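Local coordinates for protein iminosuccinate reductase (PDB 6RQA) that reduces iminosuccinate to L-aspartate with NADH, regenerating the amino group donor for the beta-hydroxyaspartate cycle in glyoxylate assimilation, at residues T262-V265 / A266-V269; V24-E27 / K28-A31. All blocks are in the same frame, centred on the assembly; numbering follows the deposited sequence.

Contact 1 of 2, residues T262-V265 / A266-V269; sequences TDEV and AQSV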
loop_
_atom_site.group_PDB
_atom_site.type_symbol
_atom_site.label_atom_id
_atom_site.label_comp_id
_atom_site.label_asym_id
_atom_site.label_seq_id
_atom_site.Cartn_x
_atom_site.Cartn_y
_atom_site.Cartn_z
ATOM N N THR A 262 22.862 8.447 3.879
ATOM C CA THR A 262 21.616 8.168 3.176
ATOM C C THR A 262 20.457 8.261 4.156
ATOM O O THR A 262 20.644 8.425 5.365
ATOM C CB THR A 262 21.644 6.790 2.507
ATOM O OG1 THR A 262 20.493 6.643 1.667
ATOM C CG2 THR A 262 21.629 5.690 3.556
ATOM N N ASP A 263 19.246 8.156 3.610
ATOM C CA ASP A 263 18.029 8.136 4.413
ATOM C C ASP A 263 17.639 6.721 4.824
ATOM O O ASP A 263 17.293 6.487 5.987
ATOM C CB ASP A 263 16.881 8.800 3.644
ATOM C CG ASP A 263 16.811 8.355 2.193
ATOM O OD1 ASP A 263 17.439 7.333 1.843
ATOM O OD2 ASP A 263 16.131 9.037 1.397
ATOM N N GLU A 264 17.693 5.774 3.891
ATOM C CA GLU A 264 17.428 4.369 4.168
ATOM C C GLU A 264 18.552 3.550 3.552
ATOM O O GLU A 264 18.712 3.540 2.326
ATOM C CB GLU A 264 16.069 3.938 3.608
ATOM C CG GLU A 264 15.607 2.565 4.072
ATOM C CD GLU A 264 15.261 2.533 5.548
ATOM O OE1 GLU A 264 14.946 3.602 6.114
ATOM O OE2 GLU A 264 15.307 1.438 6.148
ATOM N N VAL A 265 19.331 2.873 4.400
ATOM C CA VAL A 265 20.488 2.124 3.916
ATOM C C VAL A 265 20.055 0.971 3.022
ATOM O O VAL A 265 20.759 0.614 2.069
ATOM C CB VAL A 265 21.337 1.629 5.105
ATOM C CG1 VAL A 265 22.632 0.997 4.613
ATOM C CG2 VAL A 265 21.624 2.773 6.068
ATOM N N ALA A 266 18.894 0.375 3.307
ATOM C CA ALA A 266 18.403 -0.727 2.486
ATOM C C ALA A 266 18.089 -0.266 1.068
ATOM O O ALA A 266 18.396 -0.969 0.099
ATOM C CB ALA A 266 17.170 -1.354 3.135
ATOM N N GLN A 267 17.479 0.913 0.926
ATOM C CA GLN A 267 17.165 1.428 -0.403
ATOM C C GLN A 267 18.390 2.009 -1.095
ATOM O O GLN A 267 18.482 1.955 -2.326
ATOM C CB GLN A 267 16.066 2.489 -0.313
ATOM C CG GLN A 267 14.780 2.003 0.339
ATOM C CD GLN A 267 13.702 3.071 0.372
ATOM O OE1 GLN A 267 13.761 4.051 -0.369
ATOM N NE2 GLN A 267 12.712 2.886 1.239
ATOM N N SER A 268 19.336 2.558 -0.329
ATOM C CA SER A 268 20.517 3.172 -0.931
ATOM C C SER A 268 21.351 2.148 -1.691
ATOM O O SER A 268 21.860 2.436 -2.780
ATOM C CB SER A 268 21.360 3.853 0.145
ATOM O OG SER A 268 22.579 4.334 -0.396
ATOM N N VAL A 269 21.502 0.942 -1.132
ATOM C CA VAL A 269 22.323 -0.087 -1.765
ATOM C C VAL A 269 21.607 -0.818 -2.889
ATOM O O VAL A 269 22.260 -1.526 -3.666
ATOM C CB VAL A 269 22.800 -1.121 -0.728
ATOM C CG1 VAL A 269 23.596 -0.438 0.373
ATOM C CG2 VAL A 269 21.613 -1.872 -0.147
HETATM O O HOH W 1 17.890 0.229 6.394
#
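The carbonyl of Glu-264 opens the helix: Glu-264 O accepts Ser-268 N at 2.9 Å, with the donor in the carbonyl plane and a C=O...N angle of 160°, an i to i+4 bond that puts Glu-264 at the N-cap position. The next bond of the series, Val-269 N to Val-265 O, is weak at 3.3 Å. Glu-264 does not turn its carboxylate onto the backbone N-H groups ahead of it. Its CG lies opposite the backbone N (chi1 -169°), which lays the aliphatic part of the chain against Gln-267, CG to CG 3.9 Å. A water then completes the link, donating to Glu-264 OE2 (2.9 Å) and accepting from Ala-266 N (3.2 Å).

The turn leads from strand 259-262 of the parallel sheet in the Rossmann-type NAD-binding domain into helix 265-270; the neighbouring strand 307-311 leads to the NAD-binding Gly-312. Thr-262 and Ser-268 meet across the turn, with Thr-262 OG1 3.3 Å from Ser-268 CB. Their hydroxyls have separate partners on one residue of that strand: Thr-262 OG1 bonds to Asp-311 O, and Ser-268 OG to Asp-311 OD2. Between them in sequence, Asp-263 folds back so that OD1 takes Glu-264 N at 2.6 Å, from the anti side and 25° out of the carboxylate plane. The same oxygen also pairs with Thr-313 OG1, while OD2 accepts Gly-314 N. On another flank, Val-265 packs against Val-288 and Glu-290 of strand 288-290.

Contact 2 of 2, residues V24-E27 / K28-A31; sequences VVAE and KEIA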
loop_
_atom_site.group_PDB
_atom_site.type_symbol
_atom_site.label_atom_id
_atom_site.label_comp_id
_atom_site.label_asym_id
_atom_site.label_seq_id
_atom_site.Cartn_x
_atom_site.Cartn_y
_atom_site.Cartn_z
ATOM N N VAL A 24 -9.726 16.488 4.051
ATOM C CA VAL A 24 -9.176 16.459 2.699
ATOM C C VAL A 24 -8.540 17.810 2.411
ATOM O O VAL A 24 -9.176 18.853 2.601
ATOM C CB VAL A 24 -10.244 16.136 1.635
ATOM C CG1 VAL A 24 -9.639 16.211 0.244
ATOM C CG2 VAL A 24 -10.853 14.761 1.877
ATOM N N VAL A 25 -7.290 17.795 1.959
ATOM C CA VAL A 25 -6.565 19.003 1.582
ATOM C C VAL A 25 -6.274 18.913 0.092
ATOM O O VAL A 25 -5.462 18.082 -0.340
ATOM C CB VAL A 25 -5.272 19.181 2.389
ATOM C CG1 VAL A 25 -4.613 20.507 2.036
ATOM C CG2 VAL A 25 -5.559 19.098 3.880
ATOM N N ALA A 26 -6.930 19.765 -0.692
ATOM C CA ALA A 26 -6.762 19.752 -2.137
ATOM C C ALA A 26 -5.341 20.156 -2.524
ATOM O O ALA A 26 -4.633 20.844 -1.782
ATOM C CB ALA A 26 -7.771 20.686 -2.803
ATOM N N GLU A 27 -4.930 19.715 -3.716
ATOM C CA GLU A 27 -3.586 20.011 -4.201
ATOM C C GLU A 27 -3.366 21.510 -4.360
ATOM O O GLU A 27 -2.265 22.014 -4.109
ATOM C CB GLU A 27 -3.343 19.291 -5.529
ATOM C CG GLU A 27 -2.014 19.619 -6.197
ATOM C CD GLU A 27 -0.829 18.955 -5.521
ATOM O OE1 GLU A 27 -1.043 18.083 -4.652
ATOM O OE2 GLU A 27 0.321 19.302 -5.861
ATOM N N LYS A 28 -4.405 22.242 -4.768
ATOM C CA LYS A 28 -4.255 23.666 -5.043
ATOM C C LYS A 28 -3.982 24.482 -3.786
ATOM O O LYS A 28 -3.527 25.627 -3.893
ATOM C CB LYS A 28 -5.505 24.198 -5.748
ATOM C CG LYS A 28 -6.767 24.157 -4.903
ATOM C CD LYS A 28 -7.990 24.507 -5.735
ATOM C CE LYS A 28 -9.248 24.570 -4.885
ATOM N NZ LYS A 28 -9.192 25.676 -3.892
ATOM N N GLU A 29 -4.242 23.926 -2.606
ATOM C CA GLU A 29 -4.019 24.635 -1.354
ATOM C C GLU A 29 -2.610 24.452 -0.803
ATOM O O GLU A 29 -2.228 25.176 0.122
ATOM C CB GLU A 29 -5.036 24.178 -0.301
ATOM C CG GLU A 29 -6.490 24.295 -0.738
ATOM C CD GLU A 29 -6.953 25.734 -0.873
ATOM O OE1 GLU A 29 -6.317 26.628 -0.274
ATOM O OE2 GLU A 29 -7.956 25.970 -1.578
ATOM N N ILE A 30 -1.832 23.515 -1.353
ATOM C CA ILE A 30 -0.531 23.182 -0.776
ATOM C C ILE A 30 0.415 24.374 -0.845
ATOM O O ILE A 30 1.134 24.669 0.117
ATOM C CB ILE A 30 0.065 21.950 -1.481
ATOM C CG1 ILE A 30 -0.896 20.761 -1.398
ATOM C CG2 ILE A 30 1.417 21.592 -0.881
ATOM C CD1 ILE A 30 -1.139 20.265 0.005
ATOM N N ALA A 31 0.429 25.077 -1.981
ATOM C CA ALA A 31 1.375 26.175 -2.166
ATOM C C ALA A 31 1.157 27.283 -1.142
ATOM O O ALA A 31 2.122 27.846 -0.612
ATOM C CB ALA A 31 1.263 26.729 -3.586
HETATM O O HOH W 2 -0.543 24.335 -4.886
#
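Ala-26 and Glu-27 each offer a carbonyl to an N-H three residues ahead, giving two overlapping beta turns where strand 22-25 of the mixed sheet passes into the short helix 30-33. Glu-29 N reaches Ala-26 O at 3.2 Å and Ile-30 N reaches Glu-27 O at 3.2 Å. These two successive i to i+3 bonds make the winding 3-10-like, and both donors stand about 60° out of their carbonyl planes rather than on a lone pair.

Glu-27 O has a second donor, a water at 3.0 Å that in turn accepts Ala-31 N at 3.2 Å; the water thus spans the positions an alpha-helical i to i+4 bond would join. The carboxylate of Glu-27 is engaged outside the turn, OE2 accepting Leu-126 N in the first turn of helix 125-143. The backbone of Glu-27 also hydrogen-bonds to the second subunit, whose Glu-340 packs on Ala-26 and Lys-28.

The apolar side is closed by Val-25 and Ile-30, whose side chains cross at about a right angle with Val-25 CG1 4.0 Å from Ile-30 CD1. Both pack on Val-326 of helix 316-333 and on Val-122 of strand 118-123. Across the outer side Lys-28 runs extended past Ala-26, CG to CB 4.2 Å, then bends at its last torsion (chi4 65°). This bend brings NZ into a salt bridge with Glu-29 OE2 at 2.6 Å, on the anti side of the carboxylate and 24° out of its plane.

Contacts 1 and 2 are both partly buried strand-to-helix turns, but they serve different sheets, with centres about 30 Å apart and on opposite sides of the chain's centre. Residues 262-269 belong to the parallel nucleotide-binding sheet, and their buried hydroxyls and carboxylate are tied to the strand and loop at 311-314, which includes the NAD-binding Gly-312. Residues 24-31 leave the mixed sheet at the border with the second subunit. There the inner side is hydrocarbon and the outer side carries a lysine-glutamate pair. Backbone bonding differs too: i to i+4 in contact 1, i to i+3 in contact 2. In both, a water bridges an oxygen of the turn to an N-H of the helix start, from a side chain in contact 1 and from the backbone in contact 2.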